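Local coordinates for Tlr1789 protein (Thermosynechococcus elongatus, PDB 2X8X) that probably takes part in inserting or translocating proteins at the cyanobacterial outer membrane, as an Omp85-family relative of Toc75 with N-terminal POTRA domains, at residues K118-Y123 / G131-T136; T158-N163 / A214-Q219. One frame throughout, in Å; residues are numbered along the deposited sequence.

Contact 1: K118-Y123 / G131-T136; sequences KINTFY and GQVVGT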
ATOM      1  N   LYS A 118      -0.941   8.272  -0.460  1.00 16.86           N
ATOM      2  CA  LYS A 118      -1.736   9.240   0.317  1.00 17.49           C
ATOM      3  C   LYS A 118      -2.349   8.612   1.545  1.00 16.93           C
ATOM      4  O   LYS A 118      -2.492   9.252   2.607  1.00 18.36           O
ATOM      5  CB  LYS A 118      -2.840   9.823  -0.576  1.00 16.08           C
ATOM      6  CG  LYS A 118      -2.238  11.017  -1.414  1.00 18.45           C
ATOM      7  CD  LYS A 118      -3.341  11.622  -2.294  1.00 25.74           C
ATOM      8  CE  LYS A 118      -3.615  10.637  -3.498  1.00 35.10           C
ATOM      9  NZ  LYS A 118      -3.070  10.861  -4.913  1.00 30.39           N
ATOM     10  N   ILE A 119      -2.776   7.366   1.423  1.00 17.13           N
ATOM     11  CA  ILE A 119      -3.352   6.711   2.635  1.00 14.89           C
ATOM     12  C   ILE A 119      -2.241   6.525   3.720  1.00 16.87           C
ATOM     13  O   ILE A 119      -2.449   6.798   4.910  1.00 17.57           O
ATOM     14  CB  ILE A 119      -3.997   5.374   2.254  1.00 14.24           C
ATOM     15  CG1 ILE A 119      -5.308   5.577   1.509  1.00 13.83           C
ATOM     16  CG2 ILE A 119      -4.179   4.504   3.515  1.00 15.00           C
ATOM     17  CD1 ILE A 119      -5.778   4.186   0.851  1.00 12.73           C
ATOM     18  N   ASN A 120      -1.085   6.041   3.313  1.00 17.46           N
ATOM     19  CA  ASN A 120       0.030   5.752   4.271  1.00 19.82           C
ATOM     20  C   ASN A 120       0.508   7.045   4.867  1.00 20.85           C
ATOM     21  O   ASN A 120       0.899   7.081   6.032  1.00 20.62           O
ATOM     22  CB  ASN A 120       1.189   5.049   3.564  1.00 19.25           C
ATOM     23  CG  ASN A 120       0.805   3.642   3.065  1.00 18.96           C
ATOM     24  OD1 ASN A 120      -0.169   3.046   3.561  1.00 20.28           O
ATOM     25  ND2 ASN A 120       1.572   3.099   2.104  1.00 16.42           N
ATOM     26  N   THR A 121       0.434   8.142   4.087  1.00 21.33           N
ATOM     27  CA  THR A 121       0.763   9.460   4.620  1.00 19.73           C
ATOM     28  C   THR A 121      -0.302   9.928   5.607  1.00 21.13           C
ATOM     29  O   THR A 121       0.032  10.495   6.634  1.00 22.41           O
ATOM     30  CB  THR A 121       0.958  10.532   3.492  1.00 20.39           C
ATOM     31  OG1 THR A 121       2.008  10.093   2.637  1.00 16.73           O
ATOM     32  CG2 THR A 121       1.325  11.869   4.068  1.00 20.33           C
ATOM     33  N   PHE A 122      -1.575   9.697   5.330  1.00 22.31           N
ATOM     34  CA  PHE A 122      -2.592   9.989   6.330  1.00 23.43           C
ATOM     35  C   PHE A 122      -2.281   9.284   7.675  1.00 24.66           C
ATOM     36  O   PHE A 122      -2.247   9.945   8.724  1.00 24.63           O
ATOM     37  CB  PHE A 122      -3.989   9.663   5.848  1.00 23.41           C
ATOM     38  CG  PHE A 122      -5.018   9.597   6.964  1.00 27.02           C
ATOM     39  CD1 PHE A 122      -5.690  10.768   7.379  1.00 30.05           C
ATOM     40  CD2 PHE A 122      -5.296   8.376   7.607  1.00 24.81           C
ATOM     41  CE1 PHE A 122      -6.659  10.726   8.426  1.00 29.29           C
ATOM     42  CE2 PHE A 122      -6.239   8.296   8.663  1.00 25.57           C
ATOM     43  CZ  PHE A 122      -6.931   9.477   9.081  1.00 30.88           C
ATOM     44  N   TYR A 123      -1.983   7.995   7.659  1.00 23.57           N
ATOM     45  CA  TYR A 123      -1.603   7.356   8.941  1.00 24.94           C
ATOM     46  C   TYR A 123      -0.392   8.020   9.596  1.00 26.07           C
ATOM     47  O   TYR A 123      -0.416   8.327  10.785  1.00 26.18           O
ATOM     48  CB  TYR A 123      -1.272   5.877   8.719  1.00 22.17           C
ATOM     49  CG  TYR A 123      -2.528   5.058   8.358  1.00 19.98           C
ATOM     50  CD1 TYR A 123      -3.636   5.041   9.202  1.00 18.18           C
ATOM     51  CD2 TYR A 123      -2.581   4.254   7.198  1.00 17.12           C
ATOM     52  CE1 TYR A 123      -4.823   4.273   8.877  1.00 14.92           C
ATOM     53  CE2 TYR A 123      -3.777   3.472   6.882  1.00 16.45           C
ATOM     54  CZ  TYR A 123      -4.861   3.498   7.717  1.00 18.55           C
ATOM     55  OH  TYR A 123      -6.026   2.771   7.472  1.00 20.14           O
ATOM     56  N   GLY A 131       0.295   2.200  10.818  1.00 19.41           N
ATOM     57  CA  GLY A 131      -0.775   2.017   9.861  1.00 18.42           C
ATOM     58  C   GLY A 131      -0.310   2.010   8.413  1.00 20.24           C
ATOM     59  O   GLY A 131       0.518   2.852   8.038  1.00 18.08           O
ATOM     60  N   GLN A 132      -0.842   1.136   7.558  1.00 18.02           N
ATOM     61  CA  GLN A 132      -0.393   1.216   6.135  1.00 18.75           C
ATOM     62  C   GLN A 132      -1.325   0.301   5.376  1.00 18.65           C
ATOM     63  O   GLN A 132      -1.954  -0.573   6.000  1.00 18.93           O
ATOM     64  CB  GLN A 132       1.029   0.660   5.958  1.00 19.33           C
ATOM     65  CG  GLN A 132       1.064  -0.828   6.387  1.00 21.49           C
ATOM     66  CD  GLN A 132       2.475  -1.486   6.230  1.00 35.11           C
ATOM     67  OE1 GLN A 132       3.367  -0.924   5.626  1.00 39.31           O
ATOM     68  NE2 GLN A 132       2.657  -2.665   6.809  1.00 37.27           N
ATOM     69  N   VAL A 133      -1.340   0.466   4.046  1.00 17.67           N
ATOM     70  CA  VAL A 133      -2.025  -0.440   3.111  1.00 15.53           C
ATOM     71  C   VAL A 133      -1.193  -1.689   3.059  1.00 17.26           C
ATOM     72  O   VAL A 133       0.040  -1.594   3.101  1.00 17.01           O
ATOM     73  CB  VAL A 133      -2.124   0.229   1.721  1.00 15.44           C
ATOM     74  CG1 VAL A 133      -2.671  -0.714   0.632  1.00 14.51           C
ATOM     75  CG2 VAL A 133      -3.047   1.422   1.834  1.00 14.55           C
ATOM     76  N   VAL A 134      -1.837  -2.857   3.018  1.00 16.01           N
ATOM     77  CA  VAL A 134      -1.157  -4.134   2.943  1.00 18.27           C
ATOM     78  C   VAL A 134      -1.727  -4.968   1.798  1.00 19.87           C
ATOM     79  O   VAL A 134      -2.920  -4.814   1.381  1.00 19.48           O
ATOM     80  CB  VAL A 134      -1.300  -4.980   4.286  1.00 18.43           C
ATOM     81  CG1 VAL A 134      -0.622  -4.281   5.433  1.00 19.53           C
ATOM     82  CG2 VAL A 134      -2.733  -5.159   4.664  1.00 17.04           C
ATOM     83  N   GLY A 135      -0.873  -5.820   1.244  1.00 21.43           N
ATOM     84  CA  GLY A 135      -1.332  -6.744   0.208  1.00 23.67           C
ATOM     85  C   GLY A 135      -1.307  -6.085  -1.154  1.00 24.18           C
ATOM     86  O   GLY A 135      -0.828  -4.947  -1.313  1.00 24.11           O
ATOM     87  N   THR A 136      -1.839  -6.803  -2.128  1.00 23.64           N
ATOM     88  CA  THR A 136      -1.921  -6.358  -3.494  1.00 24.50           C
ATOM     89  C   THR A 136      -3.369  -5.893  -3.739  1.00 23.53           C
ATOM     90  O   THR A 136      -4.305  -6.637  -3.388  1.00 21.50           O
ATOM     91  CB  THR A 136      -1.573  -7.552  -4.421  1.00 25.44           C
ATOM     92  OG1 THR A 136      -0.232  -7.997  -4.113  1.00 30.18           O
ATOM     93  CG2 THR A 136      -1.626  -7.142  -5.929  1.00 27.19           C
TER
HETATM   94  O   HOH W   1       1.569   0.331   1.713  1.00 22.18           O

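Contact 2: T158-N163 / A214-Q219; sequences TYRFLN and ALEPGQ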
ATOM      1  N   THR A 158       0.410  -5.406  27.967  1.00 22.20           N
ATOM      2  CA  THR A 158       1.041  -6.365  28.884  1.00 22.29           C
ATOM      3  C   THR A 158       2.080  -5.594  29.666  1.00 20.91           C
ATOM      4  O   THR A 158       2.936  -4.947  29.041  1.00 19.89           O
ATOM      5  CB  THR A 158       1.848  -7.464  28.073  1.00 23.33           C
ATOM      6  OG1 THR A 158       1.000  -8.027  27.042  1.00 25.89           O
ATOM      7  CG2 THR A 158       2.491  -8.597  29.023  1.00 20.25           C
ATOM      8  N   TYR A 159       2.014  -5.655  31.002  1.00 20.47           N
ATOM      9  CA  TYR A 159       3.080  -5.107  31.848  1.00 20.03           C
ATOM     10  C   TYR A 159       4.121  -6.174  32.199  1.00 21.44           C
ATOM     11  O   TYR A 159       3.771  -7.254  32.639  1.00 21.41           O
ATOM     12  CB  TYR A 159       2.553  -4.491  33.174  1.00 20.68           C
ATOM     13  CG  TYR A 159       1.374  -3.582  33.017  1.00 21.74           C
ATOM     14  CD1 TYR A 159       1.276  -2.700  31.925  1.00 19.14           C
ATOM     15  CD2 TYR A 159       0.324  -3.620  33.955  1.00 21.65           C
ATOM     16  CE1 TYR A 159       0.143  -1.908  31.739  1.00 20.38           C
ATOM     17  CE2 TYR A 159      -0.787  -2.819  33.807  1.00 20.06           C
ATOM     18  CZ  TYR A 159      -0.881  -1.970  32.699  1.00 21.62           C
ATOM     19  OH  TYR A 159      -1.977  -1.166  32.563  1.00 27.60           O
ATOM     20  N   ARG A 160       5.408  -5.883  32.011  1.00 18.98           N
ATOM     21  CA  ARG A 160       6.416  -6.824  32.489  1.00 19.87           C
ATOM     22  C   ARG A 160       7.343  -6.082  33.485  1.00 19.09           C
ATOM     23  O   ARG A 160       7.995  -5.066  33.122  1.00 19.06           O
ATOM     24  CB  ARG A 160       7.215  -7.375  31.300  1.00 19.89           C
ATOM     25  CG  ARG A 160       6.388  -8.126  30.285  1.00 21.67           C
ATOM     26  CD  ARG A 160       7.289  -8.664  29.188  1.00 24.63           C
ATOM     27  NE  ARG A 160       6.401  -9.429  28.303  1.00 26.24           N
ATOM     28  CZ  ARG A 160       6.645  -9.685  27.033  1.00 26.52           C
ATOM     29  NH1 ARG A 160       7.766  -9.272  26.466  1.00 27.23           N
ATOM     30  NH2 ARG A 160       5.757 -10.343  26.320  1.00 30.57           N
ATOM     31  N   PHE A 161       7.336  -6.512  34.733  1.00 19.34           N
ATOM     32  CA  PHE A 161       8.178  -5.891  35.745  1.00 19.15           C
ATOM     33  C   PHE A 161       9.576  -6.489  35.791  1.00 20.71           C
ATOM     34  O   PHE A 161       9.740  -7.699  35.738  1.00 19.60           O
ATOM     35  CB  PHE A 161       7.440  -5.872  37.088  1.00 18.64           C
ATOM     36  CG  PHE A 161       6.147  -5.042  37.035  1.00 18.54           C
ATOM     37  CD1 PHE A 161       4.974  -5.591  36.528  1.00 20.68           C
ATOM     38  CD2 PHE A 161       6.134  -3.708  37.460  1.00 21.24           C
ATOM     39  CE1 PHE A 161       3.759  -4.833  36.445  1.00 21.82           C
ATOM     40  CE2 PHE A 161       4.934  -2.929  37.406  1.00 18.75           C
ATOM     41  CZ  PHE A 161       3.765  -3.489  36.883  1.00 20.75           C
ATOM     42  N   LEU A 162      10.602  -5.646  35.886  1.00 21.56           N
ATOM     43  CA  LEU A 162      11.977  -6.127  35.733  1.00 23.28           C
ATOM     44  C   LEU A 162      12.835  -5.503  36.777  1.00 25.97           C
ATOM     45  O   LEU A 162      12.598  -4.337  37.109  1.00 26.58           O
ATOM     46  CB  LEU A 162      12.546  -5.742  34.363  1.00 23.23           C
ATOM     47  CG  LEU A 162      11.743  -6.027  33.091  1.00 23.76           C
ATOM     48  CD1 LEU A 162      12.449  -5.374  31.883  1.00 22.98           C
ATOM     49  CD2 LEU A 162      11.448  -7.528  32.813  1.00 20.56           C
ATOM     50  N   ASN A 163      13.818  -6.248  37.320  1.00 27.64           N
ATOM     51  CA  ASN A 163      14.736  -5.691  38.340  1.00 30.51           C
ATOM     52  C   ASN A 163      15.791  -4.881  37.610  1.00 32.80           C
ATOM     53  O   ASN A 163      15.744  -4.781  36.382  1.00 33.08           O
ATOM     54  CB  ASN A 163      15.404  -6.803  39.172  1.00 28.72           C
ATOM     55  CG  ASN A 163      16.215  -7.810  38.317  1.00 29.33           C
ATOM     56  OD1 ASN A 163      16.574  -7.564  37.142  1.00 28.29           O
ATOM     57  ND2 ASN A 163      16.488  -8.969  38.912  1.00 29.99           N
ATOM     58  N   ALA A 214       7.626  -1.850  24.031  1.00 27.60           N
ATOM     59  CA  ALA A 214       8.049  -2.752  22.951  1.00 25.71           C
ATOM     60  C   ALA A 214       6.774  -3.291  22.324  1.00 25.63           C
ATOM     61  O   ALA A 214       5.771  -3.417  23.039  1.00 25.25           O
ATOM     62  CB  ALA A 214       8.887  -3.862  23.515  1.00 26.16           C
ATOM     63  N   LEU A 215       6.808  -3.667  21.042  1.00 25.17           N
ATOM     64  CA  LEU A 215       5.644  -4.227  20.333  1.00 26.42           C
ATOM     65  C   LEU A 215       5.866  -5.662  19.944  1.00 27.32           C
ATOM     66  O   LEU A 215       6.922  -6.009  19.458  1.00 29.49           O
ATOM     67  CB  LEU A 215       5.354  -3.388  19.078  1.00 26.49           C
ATOM     68  CG  LEU A 215       5.100  -1.884  19.358  1.00 29.10           C
ATOM     69  CD1 LEU A 215       4.977  -1.054  18.063  1.00 32.82           C
ATOM     70  CD2 LEU A 215       3.849  -1.701  20.193  1.00 32.08           C
ATOM     71  N   GLU A 216       4.891  -6.533  20.159  1.00 28.31           N
ATOM     72  CA  GLU A 216       4.944  -7.881  19.599  1.00 28.21           C
ATOM     73  C   GLU A 216       3.702  -8.126  18.738  1.00 28.21           C
ATOM     74  O   GLU A 216       2.634  -7.554  19.012  1.00 25.79           O
ATOM     75  CB  GLU A 216       5.059  -8.892  20.745  1.00 29.41           C
ATOM     76  CG  GLU A 216       6.397  -8.638  21.509  1.00 32.95           C
ATOM     77  CD  GLU A 216       6.720  -9.628  22.634  1.00 39.07           C
ATOM     78  OE1 GLU A 216       5.824 -10.347  23.171  1.00 37.95           O
ATOM     79  OE2 GLU A 216       7.916  -9.651  23.011  1.00 40.29           O
ATOM     80  N   PRO A 217       3.820  -9.001  17.720  1.00 29.12           N
ATOM     81  CA  PRO A 217       2.637  -9.209  16.836  1.00 29.77           C
ATOM     82  C   PRO A 217       1.495  -9.859  17.637  1.00 29.29           C
ATOM     83  O   PRO A 217       1.759 -10.786  18.423  1.00 30.69           O
ATOM     84  CB  PRO A 217       3.159 -10.187  15.735  1.00 30.04           C
ATOM     85  CG  PRO A 217       4.637 -10.474  16.067  1.00 31.31           C
ATOM     86  CD  PRO A 217       4.922  -9.966  17.470  1.00 28.99           C
ATOM     87  N   GLY A 218       0.259  -9.370  17.505  1.00 29.06           N
ATOM     88  CA  GLY A 218      -0.886 -10.072  18.132  1.00 27.78           C
ATOM     89  C   GLY A 218      -1.155 -11.517  17.629  1.00 28.40           C
ATOM     90  O   GLY A 218      -0.467 -12.093  16.760  1.00 27.48           O
ATOM     91  N   GLN A 219      -2.211 -12.097  18.181  1.00 28.90           N
ATOM     92  CA  GLN A 219      -2.804 -13.326  17.599  1.00 30.56           C
ATOM     93  C   GLN A 219      -3.271 -13.176  16.128  1.00 29.23           C
ATOM     94  O   GLN A 219      -2.928 -14.012  15.248  1.00 28.22           O
ATOM     95  CB  GLN A 219      -3.968 -13.707  18.492  1.00 31.86           C
ATOM     96  CG  GLN A 219      -3.418 -14.055  19.845  1.00 38.75           C
ATOM     97  CD  GLN A 219      -2.596 -15.379  19.785  1.00 45.70           C
ATOM     98  OE1 GLN A 219      -2.747 -16.207  18.851  1.00 45.11           O
ATOM     99  NE2 GLN A 219      -1.769 -15.594  20.809  1.00 50.31           N
TER

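Contact 1: K118-Y123 / G131-T136
N120 and V133 make the one direct hydrogen bond between helix and strand. The backbone N of V133 donates to N120 OD1 over 2.9 Å, with an N-H...O angle of 158°; the donor lies in the plane of the side-chain carbonyl, on a lone pair of OD1. The other half of the amide works through water: N120 ND2 donates to a water 2.8 Å away, which in turn donates to V133 O. One side-chain amide thus serves both polar groups of V133 on the edge strand 132-139, whose neighbour in the sheet is 144-150. In this POTRA domain, of the ShlB type by sequence, the bond ties helix 109-125 to an outer strand of the three-stranded mixed sheet, with segment axes 7.3 Å apart and inclined at 137°.

I119 CG2 meets V133 CG2 at 3.7 Å, the two side chains crossing at about a right angle.

The aromatic contact is with backbone. G131 CA sits over one face of the Y123 ring, offset toward its rim and 4.1 Å from the centroid, a CH-pi contact, while Y123 CD2 comes within 3.4 Å of G131 C. The ring's hydroxyl, Y123 OH, is hydrogen-bonded to E151 OE2, outside the two segments.

Contact 2: T158-N163 / A214-Q219
R160 and E216 show how an ion pair can join two strands that are not neighbours in their sheet. From its CB, which points toward the segment 214-219, the arginine leaves with CG beside the backbone N (chi1 -61°) and then runs extended as far as NE. This straight shaft carries the guanidinium across to the glutamate without its CB, CG, CD or NE meeting the other segment. R160 CZ is the first atom to come near, 4.0 Å from E216 OE1. Beyond it the group divides. R160 NH2 makes the stronger bond, donating to E216 OE1 at 3.1 Å with an N-H...O angle of 159°. R160 NH1 donates to E216 OE2 at 3.5 Å, a weak bond though nearly straight.

The two terminal nitrogens therefore take one carboxylate oxygen each, but the salt bridge is not coplanar. The guanidinium and carboxylate planes are turned 58° apart: E216 OE1 lies close to the guanidinium plane, whereas NH2 reaches that oxygen from above the carboxylate plane. E216 approaches from the opposite direction on an equally extended chain.

The pair lies at the surface of the third POTRA-type repeat. It spans the two outermost strands, 154-161 and 208-217, over the central strand 224-232, where R160 also touches I227 and N229; Y159 and F161 instead pack on helix 175-179.

Contact 1 closes before contact 2 opens along the chain, and each belongs to its own POTRA-type domain, the second and third of three in this fragment. Their centres lie 26 Å apart and their nearest atoms about 9 Å, so they do not touch; they also belong to different sheets. The two sheets nevertheless have the same plan: three strands in the order 1-3-2, with the middle one parallel to one neighbour and antiparallel to the other. Contact 1 joins a helix to an edge strand, partly buried near the chain's centre; contact 2 joins both edge strands at the surface. Each is internal to its domain, in keeping with a chain of successive modules.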